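Local structure of Exo beta-1,2-glucooligosaccharide sophorohydrolase (non-reducing end) (Parabacteroides distasonis ATCC 8503, 5Z06) at residues 46-51 against 219-224; 196-199 against 204-207; 246-251 against 255-260. The protein hydrolyses linear beta-1,2-glucan and beta-1,2-glucooligosaccharides as an exo-type enzyme, releasing sophorose from the non-reducing end. One frame throughout, in Å; residues are numbered along the deposited sequence.

Interaction 1: 46-51 against 219-224; sequences VAFTPG and YYRIYR. With CA (calcium ion), chain C.
F48 and T49, in a loop at the calcium site, meet Y219 and R221 on strand 219-225 of the following domain, and they do so with side chains alone: the nearest CA atoms, those of T49 and R221, stay 8.1 Å apart. The tight part gathers at the phenol oxygen of Y219, where T49 and Y219 are both buried. From one side the methyl CG2 of T49 comes to 3.4 Å of Y219 OH, and it also touches the ring at Y219 CE2. F48 adds a second contact: its CE2 lies 3.5 Å from Y219 OH, which sits at the ring edge, near the plane of the phenylalanine. F48 reaches there because its CG is anti to the backbone N (chi1 -173°).

The looser side is where F48 and R221, both partly exposed, meet without a hydrogen bond. F48 CZ approaches the guanidinium obliquely, 3.5 Å from R221 NH2; the two planes stand 79° apart, and NH1 of that arginine is taken by E268 in a salt bridge. P50 points toward the strand but makes no close contact. With the ring of F48 cut back to an alanine, a gap would probably open beside the Y219 hydroxyl and R221 NH2 would lose its aromatic neighbour.

T49 does double duty. While its methyl packs on the tyrosine, its O and OG1 each bind the calcium ion at 2.3 Å, and E12, N13, N52 and D175 complete the site. OG1 also hydrogen-bonds D176. Metal binding through O and OG1 thus probably fixes the torsion of T49, and with it the methyl presented to the neighbouring domain.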
ATOM      1  N   VAL A  46     -19.789  19.675   2.983  1.00 39.37           N
ATOM      2  CA  VAL A  46     -19.833  19.814   4.426  1.00 36.74           C
ATOM      3  C   VAL A  46     -19.040  18.707   5.051  1.00 35.86           C
ATOM      4  O   VAL A  46     -19.126  17.539   4.660  1.00 34.34           O
ATOM      5  CB  VAL A  46     -21.262  19.810   5.014  1.00 39.03           C
ATOM      6  CG1 VAL A  46     -21.996  21.107   4.647  1.00 41.15           C
ATOM      7  CG2 VAL A  46     -22.054  18.582   4.586  1.00 37.09           C
ATOM      8  N   ALA A  47     -18.263  19.097   6.042  1.00 33.15           N
ATOM      9  CA  ALA A  47     -17.412  18.173   6.736  1.00 34.79           C
ATOM     10  C   ALA A  47     -16.967  18.815   8.025  1.00 36.48           C
ATOM     11  O   ALA A  47     -16.701  20.039   8.068  1.00 34.78           O
ATOM     12  CB  ALA A  47     -16.186  17.838   5.892  1.00 32.34           C
ATOM     13  N   PHE A  48     -16.856  17.986   9.062  1.00 35.42           N
ATOM     14  CA  PHE A  48     -16.093  18.380  10.225  1.00 35.55           C
ATOM     15  C   PHE A  48     -14.590  18.249   9.948  1.00 33.92           C
ATOM     16  O   PHE A  48     -13.892  19.250   9.932  1.00 33.01           O
ATOM     17  CB  PHE A  48     -16.476  17.602  11.477  1.00 37.52           C
ATOM     18  CG  PHE A  48     -15.800  18.139  12.676  1.00 40.63           C
ATOM     19  CD1 PHE A  48     -16.279  19.312  13.255  1.00 40.95           C
ATOM     20  CD2 PHE A  48     -14.612  17.581  13.143  1.00 37.61           C
ATOM     21  CE1 PHE A  48     -15.625  19.887  14.321  1.00 40.61           C
ATOM     22  CE2 PHE A  48     -13.959  18.149  14.214  1.00 39.22           C
ATOM     23  CZ  PHE A  48     -14.468  19.300  14.804  1.00 40.64           C
ATOM     24  N   THR A  49     -14.079  17.026   9.766  1.00 33.07           N
ATOM     25  CA  THR A  49     -12.727  16.873   9.202  1.00 31.07           C
ATOM     26  C   THR A  49     -12.855  17.081   7.709  1.00 31.47           C
ATOM     27  O   THR A  49     -13.523  16.292   7.040  1.00 27.36           O
ATOM     28  CB  THR A  49     -12.070  15.524   9.424  1.00 29.34           C
ATOM     29  OG1 THR A  49     -12.989  14.490   9.097  1.00 28.26           O
ATOM     30  CG2 THR A  49     -11.595  15.406  10.836  1.00 29.42           C
ATOM     31  N   PRO A  50     -12.235  18.153   7.196  1.00 33.23           N
ATOM     32  CA  PRO A  50     -12.364  18.462   5.813  1.00 34.45           C
ATOM     33  C   PRO A  50     -11.903  17.362   4.894  1.00 38.54           C
ATOM     34  O   PRO A  50     -11.119  16.448   5.255  1.00 33.68           O
ATOM     35  CB  PRO A  50     -11.464  19.677   5.630  1.00 34.22           C
ATOM     36  CG  PRO A  50     -10.495  19.576   6.733  1.00 34.51           C
ATOM     37  CD  PRO A  50     -11.344  19.119   7.860  1.00 34.06           C
ATOM     38  N   GLY A  51     -12.343  17.599   3.669  1.00 41.00           N
ATOM     39  CA  GLY A  51     -12.586  16.620   2.703  1.00 36.42           C
ATOM     40  C   GLY A  51     -14.105  16.579   2.747  1.00 34.43           C
ATOM     41  O   GLY A  51     -14.793  17.413   2.172  1.00 31.26           O
ATOM     42  N   TYR A 219      -4.683  14.836  14.968  1.00 38.86           N
ATOM     43  CA  TYR A 219      -4.347  14.994  13.574  1.00 38.43           C
ATOM     44  C   TYR A 219      -3.808  16.369  13.349  1.00 38.40           C
ATOM     45  O   TYR A 219      -3.872  17.227  14.227  1.00 38.06           O
ATOM     46  CB  TYR A 219      -5.544  14.723  12.647  1.00 36.34           C
ATOM     47  CG  TYR A 219      -6.917  15.288  13.024  1.00 35.60           C
ATOM     48  CD1 TYR A 219      -7.146  16.659  13.132  1.00 35.07           C
ATOM     49  CD2 TYR A 219      -8.015  14.436  13.159  1.00 35.08           C
ATOM     50  CE1 TYR A 219      -8.409  17.153  13.432  1.00 35.87           C
ATOM     51  CE2 TYR A 219      -9.276  14.920  13.452  1.00 34.83           C
ATOM     52  CZ  TYR A 219      -9.469  16.276  13.582  1.00 35.53           C
ATOM     53  OH  TYR A 219     -10.726  16.739  13.861  1.00 35.71           O
ATOM     54  N   TYR A 220      -3.227  16.549  12.180  1.00 38.31           N
ATOM     55  CA  TYR A 220      -2.870  17.862  11.695  1.00 40.58           C
ATOM     56  C   TYR A 220      -4.016  18.337  10.827  1.00 41.24           C
ATOM     57  O   TYR A 220      -4.573  17.548  10.071  1.00 44.56           O
ATOM     58  CB  TYR A 220      -1.585  17.787  10.894  1.00 41.14           C
ATOM     59  CG  TYR A 220      -0.410  17.397  11.742  1.00 42.58           C
ATOM     60  CD1 TYR A 220       0.244  18.347  12.527  1.00 42.20           C
ATOM     61  CD2 TYR A 220       0.039  16.078  11.775  1.00 44.58           C
ATOM     62  CE1 TYR A 220       1.328  17.997  13.315  1.00 45.82           C
ATOM     63  CE2 TYR A 220       1.119  15.710  12.558  1.00 45.29           C
ATOM     64  CZ  TYR A 220       1.768  16.668  13.324  1.00 46.49           C
ATOM     65  OH  TYR A 220       2.840  16.284  14.098  1.00 45.15           O
ATOM     66  N   ARG A 221      -4.395  19.597  10.965  1.00 40.65           N
ATOM     67  CA  ARG A 221      -5.365  20.196  10.085  1.00 41.39           C
ATOM     68  C   ARG A 221      -4.583  21.033   9.124  1.00 39.44           C
ATOM     69  O   ARG A 221      -3.751  21.847   9.560  1.00 38.62           O
ATOM     70  CB  ARG A 221      -6.333  21.097  10.847  1.00 46.85           C
ATOM     71  CG  ARG A 221      -7.744  20.556  10.938  1.00 51.78           C
ATOM     72  CD  ARG A 221      -8.664  21.507  11.691  1.00 53.33           C
ATOM     73  NE  ARG A 221      -9.687  20.752  12.415  1.00 56.67           N
ATOM     74  CZ  ARG A 221     -10.226  21.096  13.589  1.00 59.49           C
ATOM     75  NH1 ARG A 221      -9.861  22.216  14.224  1.00 59.13           N
ATOM     76  NH2 ARG A 221     -11.147  20.300  14.140  1.00 58.30           N
ATOM     77  N   ILE A 222      -4.886  20.882   7.833  1.00 35.65           N
ATOM     78  CA  ILE A 222      -4.211  21.656   6.800  1.00 36.47           C
ATOM     79  C   ILE A 222      -5.179  22.715   6.286  1.00 36.17           C
ATOM     80  O   ILE A 222      -6.330  22.403   5.964  1.00 35.51           O
ATOM     81  CB  ILE A 222      -3.698  20.783   5.628  1.00 34.83           C
ATOM     82  CG1 ILE A 222      -2.672  19.755   6.132  1.00 33.34           C
ATOM     83  CG2 ILE A 222      -3.071  21.653   4.531  1.00 36.34           C
ATOM     84  CD1 ILE A 222      -3.279  18.452   6.588  1.00 34.41           C
ATOM     85  N   TYR A 223      -4.674  23.948   6.211  1.00 34.66           N
ATOM     86  CA  TYR A 223      -5.424  25.112   5.706  1.00 39.06           C
ATOM     87  C   TYR A 223      -4.814  25.605   4.419  1.00 36.34           C
ATOM     88  O   TYR A 223      -3.606  25.644   4.272  1.00 39.92           O
ATOM     89  CB  TYR A 223      -5.414  26.264   6.716  1.00 40.34           C
ATOM     90  CG  TYR A 223      -6.210  25.953   7.951  1.00 42.56           C
ATOM     91  CD1 TYR A 223      -5.622  25.267   9.007  1.00 44.37           C
ATOM     92  CD2 TYR A 223      -7.560  26.307   8.053  1.00 43.61           C
ATOM     93  CE1 TYR A 223      -6.341  24.951  10.138  1.00 44.70           C
ATOM     94  CE2 TYR A 223      -8.292  26.000   9.188  1.00 44.00           C
ATOM     95  CZ  TYR A 223      -7.672  25.323  10.230  1.00 46.02           C
ATOM     96  OH  TYR A 223      -8.374  24.995  11.357  1.00 45.74           O
ATOM     97  N   ARG A 224      -5.670  25.983   3.492  1.00 36.34           N
ATOM     98  CA  ARG A 224      -5.239  26.452   2.199  1.00 37.35           C
ATOM     99  C   ARG A 224      -5.837  27.814   1.883  1.00 36.27           C
ATOM    100  O   ARG A 224      -6.982  28.095   2.213  1.00 34.53           O
ATOM    101  CB  ARG A 224      -5.652  25.468   1.122  1.00 36.08           C
ATOM    102  CG  ARG A 224      -5.084  25.823  -0.245  1.00 36.65           C
ATOM    103  CD  ARG A 224      -5.531  24.807  -1.255  1.00 35.96           C
ATOM    104  NE  ARG A 224      -6.974  24.799  -1.427  1.00 34.80           N
ATOM    105  CZ  ARG A 224      -7.667  23.830  -2.031  1.00 36.51           C
ATOM    106  NH1 ARG A 224      -7.070  22.750  -2.524  1.00 37.60           N
ATOM    107  NH2 ARG A 224      -8.976  23.937  -2.150  1.00 37.39           N
TER
HETATM  108 CA    CA C 801     -14.353  14.129   7.227  1.00 31.11          CA

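Interaction 2: 196-199 against 204-207; sequences QEAK and HIDI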
ATOM      1  N   GLN A 196       7.769  23.013   6.463  1.00 45.85           N
ATOM      2  CA  GLN A 196       9.103  23.160   5.892  1.00 50.16           C
ATOM      3  C   GLN A 196       9.019  23.781   4.531  1.00 54.98           C
ATOM      4  O   GLN A 196       9.763  24.714   4.219  1.00 58.20           O
ATOM      5  CB  GLN A 196       9.812  21.818   5.768  1.00 52.70           C
ATOM      6  CG  GLN A 196      10.394  21.271   7.065  1.00 55.11           C
ATOM      7  CD  GLN A 196      11.055  19.910   6.857  1.00 59.40           C
ATOM      8  OE1 GLN A 196      12.194  19.694   7.270  1.00 62.23           O
ATOM      9  NE2 GLN A 196      10.344  18.989   6.210  1.00 56.73           N
ATOM     10  N   GLU A 197       8.145  23.236   3.698  1.00 56.40           N
ATOM     11  CA  GLU A 197       7.957  23.796   2.376  1.00 55.62           C
ATOM     12  C   GLU A 197       6.741  23.251   1.706  1.00 47.10           C
ATOM     13  O   GLU A 197       6.055  22.346   2.222  1.00 43.05           O
ATOM     14  CB  GLU A 197       9.187  23.551   1.476  1.00 66.31           C
ATOM     15  CG  GLU A 197       9.509  24.648   0.443  1.00 73.38           C
ATOM     16  CD  GLU A 197       9.064  26.072   0.817  1.00 77.63           C
ATOM     17  OE1 GLU A 197       9.661  26.690   1.730  1.00 82.77           O
ATOM     18  OE2 GLU A 197       8.106  26.581   0.183  1.00 77.36           O
ATOM     19  N   ALA A 198       6.445  23.927   0.606  1.00 40.21           N
ATOM     20  CA  ALA A 198       5.479  23.539  -0.376  1.00 37.01           C
ATOM     21  C   ALA A 198       6.321  23.214  -1.569  1.00 37.11           C
ATOM     22  O   ALA A 198       7.283  23.925  -1.869  1.00 37.33           O
ATOM     23  CB  ALA A 198       4.564  24.701  -0.704  1.00 34.73           C
ATOM     24  N   LYS A 199       5.982  22.138  -2.248  1.00 34.97           N
ATOM     25  CA  LYS A 199       6.661  21.783  -3.461  1.00 36.61           C
ATOM     26  C   LYS A 199       5.575  21.527  -4.485  1.00 33.44           C
ATOM     27  O   LYS A 199       4.772  20.601  -4.340  1.00 32.10           O
ATOM     28  CB  LYS A 199       7.584  20.582  -3.196  1.00 38.25           C
ATOM     29  CG  LYS A 199       8.347  20.043  -4.387  1.00 44.55           C
ATOM     30  CD  LYS A 199       9.088  21.061  -5.242  1.00 50.25           C
ATOM     31  CE  LYS A 199       9.716  20.351  -6.438  1.00 50.59           C
ATOM     32  NZ  LYS A 199      10.303  21.333  -7.382  1.00 50.32           N
ATOM     33  N   HIS A 204      -0.490  19.241  -8.396  1.00 26.12           N
ATOM     34  CA  HIS A 204      -0.540  19.171  -6.964  1.00 25.61           C
ATOM     35  C   HIS A 204       0.593  19.893  -6.325  1.00 24.47           C
ATOM     36  O   HIS A 204       1.591  20.168  -6.974  1.00 24.60           O
ATOM     37  CB  HIS A 204      -0.570  17.726  -6.491  1.00 24.70           C
ATOM     38  CG  HIS A 204       0.772  17.109  -6.405  1.00 24.97           C
ATOM     39  ND1 HIS A 204       1.452  16.672  -7.515  1.00 24.71           N
ATOM     40  CD2 HIS A 204       1.571  16.868  -5.339  1.00 23.97           C
ATOM     41  CE1 HIS A 204       2.619  16.187  -7.133  1.00 26.16           C
ATOM     42  NE2 HIS A 204       2.716  16.297  -5.821  1.00 24.28           N
ATOM     43  N   ILE A 205       0.386  20.193  -5.045  1.00 24.03           N
ATOM     44  CA  ILE A 205       1.388  20.757  -4.191  1.00 26.74           C
ATOM     45  C   ILE A 205       1.542  19.831  -3.009  1.00 26.67           C
ATOM     46  O   ILE A 205       0.571  19.434  -2.378  1.00 28.81           O
ATOM     47  CB  ILE A 205       1.024  22.168  -3.712  1.00 26.67           C
ATOM     48  CG1 ILE A 205       0.815  23.057  -4.933  1.00 26.27           C
ATOM     49  CG2 ILE A 205       2.126  22.697  -2.786  1.00 27.21           C
ATOM     50  CD1 ILE A 205       0.299  24.442  -4.633  1.00 28.22           C
ATOM     51  N   ASP A 206       2.784  19.491  -2.731  1.00 27.79           N
ATOM     52  CA  ASP A 206       3.127  18.700  -1.574  1.00 29.07           C
ATOM     53  C   ASP A 206       3.604  19.624  -0.503  1.00 30.21           C
ATOM     54  O   ASP A 206       4.511  20.422  -0.743  1.00 29.90           O
ATOM     55  CB  ASP A 206       4.250  17.729  -1.924  1.00 29.88           C
ATOM     56  CG  ASP A 206       3.756  16.544  -2.692  1.00 28.70           C
ATOM     57  OD1 ASP A 206       2.658  16.065  -2.342  1.00 27.97           O
ATOM     58  OD2 ASP A 206       4.470  16.085  -3.618  1.00 28.34           O
ATOM     59  N   ILE A 207       3.017  19.505   0.678  1.00 30.85           N
ATOM     60  CA  ILE A 207       3.567  20.164   1.841  1.00 33.23           C
ATOM     61  C   ILE A 207       4.067  19.110   2.801  1.00 34.87           C
ATOM     62  O   ILE A 207       3.604  17.975   2.791  1.00 37.04           O
ATOM     63  CB  ILE A 207       2.591  21.176   2.497  1.00 32.08           C
ATOM     64  CG1 ILE A 207       1.412  20.483   3.171  1.00 33.06           C
ATOM     65  CG2 ILE A 207       2.143  22.203   1.453  1.00 32.22           C
ATOM     66  CD1 ILE A 207       0.412  21.433   3.833  1.00 33.91           C
TER
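D206 faces K199 as a backbone partner, yet its buried carboxylate passes the lysine by and goes to H204, two residues back on its own strand. The setting is the beta hairpin of strands 194-200 and 204-210, which opens a sandwich with the strand order of a fibronectin type III domain. H204 NE2 donates to D206 OD2 at 2.8 Å; the oxygen lies in the imidazole plane, but the donor meets it from well above the carboxylate plane. R297 makes a salt bridge to the same oxygen, T245 hydrogen-bonds OD1, and Y635 holds the far nitrogen of the imidazole, so this face is tied to the helical part of the enzyme. The ammonium of K199 lies against Y201 in a cation-pi contact instead.

On the reverse face A198 packs against two isoleucines of the other strand: its CB is 3.8 Å from I205 CG2 on the diagonal and 4.1 Å from CG2 of its direct partner I207.

Along the backbone K199 and D206 form the antiparallel hydrogen-bonded pair, D206 N to K199 O measuring 2.8 Å. D206 O is gripped twice: by K199 N at 2.7 Å and by a CA-H...O contact from A198 CA at 3.3 Å.

Interaction 3: 246-251 against 255-260; sequences DFLGEV and AYYKVT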
ATOM      1  N   ASP A 246      -1.827  18.056  -1.826  1.00 29.36           N
ATOM      2  CA  ASP A 246      -2.985  18.795  -2.205  1.00 29.59           C
ATOM      3  C   ASP A 246      -3.108  18.718  -3.694  1.00 30.14           C
ATOM      4  O   ASP A 246      -2.388  19.408  -4.420  1.00 27.31           O
ATOM      5  CB  ASP A 246      -2.890  20.253  -1.793  1.00 31.43           C
ATOM      6  CG  ASP A 246      -4.231  20.948  -1.865  1.00 33.76           C
ATOM      7  OD1 ASP A 246      -5.255  20.322  -1.500  1.00 37.12           O
ATOM      8  OD2 ASP A 246      -4.266  22.119  -2.294  1.00 33.85           O
ATOM      9  N   PHE A 247      -4.039  17.895  -4.148  1.00 27.58           N
ATOM     10  CA  PHE A 247      -4.262  17.761  -5.554  1.00 29.72           C
ATOM     11  C   PHE A 247      -5.195  18.872  -6.024  1.00 30.00           C
ATOM     12  O   PHE A 247      -6.391  18.778  -5.850  1.00 32.65           O
ATOM     13  CB  PHE A 247      -4.829  16.389  -5.902  1.00 27.62           C
ATOM     14  CG  PHE A 247      -4.741  16.096  -7.358  1.00 28.45           C
ATOM     15  CD1 PHE A 247      -5.757  16.483  -8.218  1.00 28.82           C
ATOM     16  CD2 PHE A 247      -3.610  15.509  -7.875  1.00 27.73           C
ATOM     17  CE1 PHE A 247      -5.665  16.221  -9.573  1.00 30.26           C
ATOM     18  CE2 PHE A 247      -3.496  15.274  -9.224  1.00 28.54           C
ATOM     19  CZ  PHE A 247      -4.530  15.618 -10.081  1.00 29.15           C
ATOM     20  N   LEU A 248      -4.635  19.907  -6.626  1.00 30.92           N
ATOM     21  CA  LEU A 248      -5.417  21.026  -7.168  1.00 33.14           C
ATOM     22  C   LEU A 248      -6.059  20.681  -8.488  1.00 32.16           C
ATOM     23  O   LEU A 248      -7.102  21.213  -8.816  1.00 32.67           O
ATOM     24  CB  LEU A 248      -4.536  22.269  -7.367  1.00 33.32           C
ATOM     25  CG  LEU A 248      -3.921  22.759  -6.060  1.00 34.97           C
ATOM     26  CD1 LEU A 248      -2.760  23.699  -6.333  1.00 37.15           C
ATOM     27  CD2 LEU A 248      -4.982  23.423  -5.202  1.00 36.29           C
ATOM     28  N   GLY A 249      -5.426  19.806  -9.254  1.00 30.96           N
ATOM     29  CA  GLY A 249      -5.921  19.429 -10.576  1.00 32.34           C
ATOM     30  C   GLY A 249      -5.844  20.527 -11.613  1.00 31.35           C
ATOM     31  O   GLY A 249      -6.454  20.405 -12.637  1.00 31.74           O
ATOM     32  N   GLU A 250      -5.043  21.561 -11.360  1.00 33.14           N
ATOM     33  CA  GLU A 250      -5.016  22.763 -12.156  1.00 33.10           C
ATOM     34  C   GLU A 250      -3.585  23.275 -12.234  1.00 33.42           C
ATOM     35  O   GLU A 250      -2.868  23.318 -11.224  1.00 30.13           O
ATOM     36  CB  GLU A 250      -5.896  23.798 -11.492  1.00 37.32           C
ATOM     37  CG  GLU A 250      -5.877  25.153 -12.171  1.00 42.50           C
ATOM     38  CD  GLU A 250      -6.997  26.068 -11.703  1.00 45.70           C
ATOM     39  OE1 GLU A 250      -7.825  25.636 -10.870  1.00 47.13           O
ATOM     40  OE2 GLU A 250      -7.029  27.227 -12.180  1.00 48.87           O
ATOM     41  N   VAL A 251      -3.182  23.656 -13.436  1.00 32.39           N
ATOM     42  CA  VAL A 251      -1.840  24.117 -13.700  1.00 34.25           C
ATOM     43  C   VAL A 251      -1.779  25.637 -13.579  1.00 34.61           C
ATOM     44  O   VAL A 251      -2.714  26.335 -13.936  1.00 29.83           O
ATOM     45  CB  VAL A 251      -1.376  23.697 -15.098  1.00 35.33           C
ATOM     46  CG1 VAL A 251       0.113  23.986 -15.274  1.00 34.94           C
ATOM     47  CG2 VAL A 251      -1.636  22.209 -15.304  1.00 35.98           C
ATOM     48  N   ALA A 255      -1.090  28.326  -4.479  1.00 33.90           N
ATOM     49  CA  ALA A 255      -1.774  28.064  -3.216  1.00 35.11           C
ATOM     50  C   ALA A 255      -0.822  28.246  -2.050  1.00 35.51           C
ATOM     51  O   ALA A 255       0.376  28.013  -2.164  1.00 35.10           O
ATOM     52  CB  ALA A 255      -2.395  26.672  -3.194  1.00 35.18           C
ATOM     53  N   TYR A 256      -1.390  28.689  -0.942  1.00 35.39           N
ATOM     54  CA  TYR A 256      -0.676  28.943   0.279  1.00 37.87           C
ATOM     55  C   TYR A 256      -1.207  27.947   1.270  1.00 36.92           C
ATOM     56  O   TYR A 256      -2.389  27.600   1.230  1.00 38.97           O
ATOM     57  CB  TYR A 256      -0.954  30.359   0.818  1.00 39.18           C
ATOM     58  CG  TYR A 256      -0.625  31.502  -0.116  1.00 39.99           C
ATOM     59  CD1 TYR A 256      -1.465  31.799  -1.196  1.00 41.35           C
ATOM     60  CD2 TYR A 256       0.484  32.322   0.102  1.00 41.34           C
ATOM     61  CE1 TYR A 256      -1.201  32.852  -2.051  1.00 41.30           C
ATOM     62  CE2 TYR A 256       0.759  33.392  -0.757  1.00 43.13           C
ATOM     63  CZ  TYR A 256      -0.100  33.649  -1.828  1.00 42.43           C
ATOM     64  OH  TYR A 256       0.111  34.674  -2.711  1.00 42.99           O
ATOM     65  N   TYR A 257      -0.341  27.505   2.165  1.00 35.31           N
ATOM     66  CA  TYR A 257      -0.690  26.466   3.117  1.00 34.20           C
ATOM     67  C   TYR A 257      -0.195  26.768   4.522  1.00 35.33           C
ATOM     68  O   TYR A 257       0.878  27.332   4.730  1.00 36.18           O
ATOM     69  CB  TYR A 257      -0.143  25.117   2.666  1.00 31.48           C
ATOM     70  CG  TYR A 257      -0.722  24.656   1.370  1.00 29.28           C
ATOM     71  CD1 TYR A 257      -1.883  23.902   1.335  1.00 29.49           C
ATOM     72  CD2 TYR A 257      -0.101  24.965   0.167  1.00 28.98           C
ATOM     73  CE1 TYR A 257      -2.423  23.473   0.122  1.00 29.16           C
ATOM     74  CE2 TYR A 257      -0.635  24.557  -1.047  1.00 27.25           C
ATOM     75  CZ  TYR A 257      -1.785  23.804  -1.062  1.00 26.92           C
ATOM     76  OH  TYR A 257      -2.292  23.374  -2.247  1.00 26.15           O
ATOM     77  N   LYS A 258      -0.994  26.315   5.473  1.00 37.06           N
ATOM     78  CA  LYS A 258      -0.817  26.589   6.865  1.00 39.31           C
ATOM     79  C   LYS A 258      -1.296  25.326   7.541  1.00 37.02           C
ATOM     80  O   LYS A 258      -2.350  24.784   7.181  1.00 33.48           O
ATOM     81  CB  LYS A 258      -1.734  27.743   7.233  1.00 43.20           C
ATOM     82  CG  LYS A 258      -1.197  28.745   8.218  1.00 47.85           C
ATOM     83  CD  LYS A 258      -2.029  30.029   8.162  1.00 50.98           C
ATOM     84  CE  LYS A 258      -3.521  29.735   8.321  1.00 54.97           C
ATOM     85  NZ  LYS A 258      -4.312  30.940   8.675  1.00 59.63           N
ATOM     86  N   VAL A 259      -0.544  24.856   8.521  1.00 36.33           N
ATOM     87  CA  VAL A 259      -0.906  23.625   9.194  1.00 36.66           C
ATOM     88  C   VAL A 259      -0.984  23.866  10.694  1.00 37.02           C
ATOM     89  O   VAL A 259      -0.119  24.524  11.274  1.00 37.87           O
ATOM     90  CB  VAL A 259       0.117  22.535   8.862  1.00 36.59           C
ATOM     91  CG1 VAL A 259      -0.194  21.241   9.610  1.00 38.79           C
ATOM     92  CG2 VAL A 259       0.138  22.305   7.357  1.00 34.00           C
ATOM     93  N   THR A 260      -2.016  23.311  11.315  1.00 37.32           N
ATOM     94  CA  THR A 260      -2.137  23.317  12.775  1.00 37.95           C
ATOM     95  C   THR A 260      -2.138  21.878  13.274  1.00 37.41           C
ATOM     96  O   THR A 260      -2.400  20.966  12.503  1.00 33.28           O
ATOM     97  CB  THR A 260      -3.448  24.005  13.230  1.00 37.29           C
ATOM     98  OG1 THR A 260      -4.569  23.262  12.761  1.00 38.19           O
ATOM     99  CG2 THR A 260      -3.552  25.431  12.697  1.00 38.33           C
TER
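A buried tyrosine-carboxylate contact bridges the two sheets of the fibronectin type III-like sandwich, where strand 243-247 of one sheet looks across the interior at strand 254-262 of the other. Y257 donates its OH to OD2 of D246. The modelled separation of Y257 OH and D246 OD2, 2.3 Å, is very short, and at this resolution its exact value is doubtful. The acceptor sits at the edge of the phenol, in the ring plane, while the carboxylate itself is turned 80° to that plane. D246 brings its CG anti to the backbone N (chi1 -165°), which sends the acid into the interior.

OD2 has a second partner in R224, which forms a salt bridge with it, and OD1 is hydrogen-bonded to the hydroxyl of Y244. Both oxygens of this buried acid are thus satisfied, and the arginine would probably favour its negative charge.

L248, just past the end of the strand, comes from the opposite direction to the tyrosine, its CD2 4.0 Å from Y257 OH. The other methyl, L248 CD1, lies 4.3 Å from A255 CB, a light apolar touch that continues the packing toward the start of strand 254-262.

Around the contact, D246 bonds through its backbone to I205 of strand 204-210, while A255 and Y257 are paired with A277 and V275 of strand 275-278. R224 comes from strand 219-225, and I205 packs on L248, A255 and Y257 between the two sheets.

Coming from the N terminus, the calcium-site loop 46-51 waits 168 residues for its partner, strand 219-225, so interaction 1 closes a long loop holding most of the first beta domain. Interaction 2, the hairpin pairing of 196-199 with 204-207, is nested inside it. Interaction 3 follows in series, a short closure from 246-251 to 255-260. The three merge in the sandwich: I207 CD1 packs on both I222 CG2 and V259 CG2, strands 204-210 and 243-247 are neighbours in one sheet, and strand 219-225 pairs with strand 254-262 through R221 and Y223. Together they connect the calcium domain, both sheets of the sandwich and, through the hairpin, the helical part.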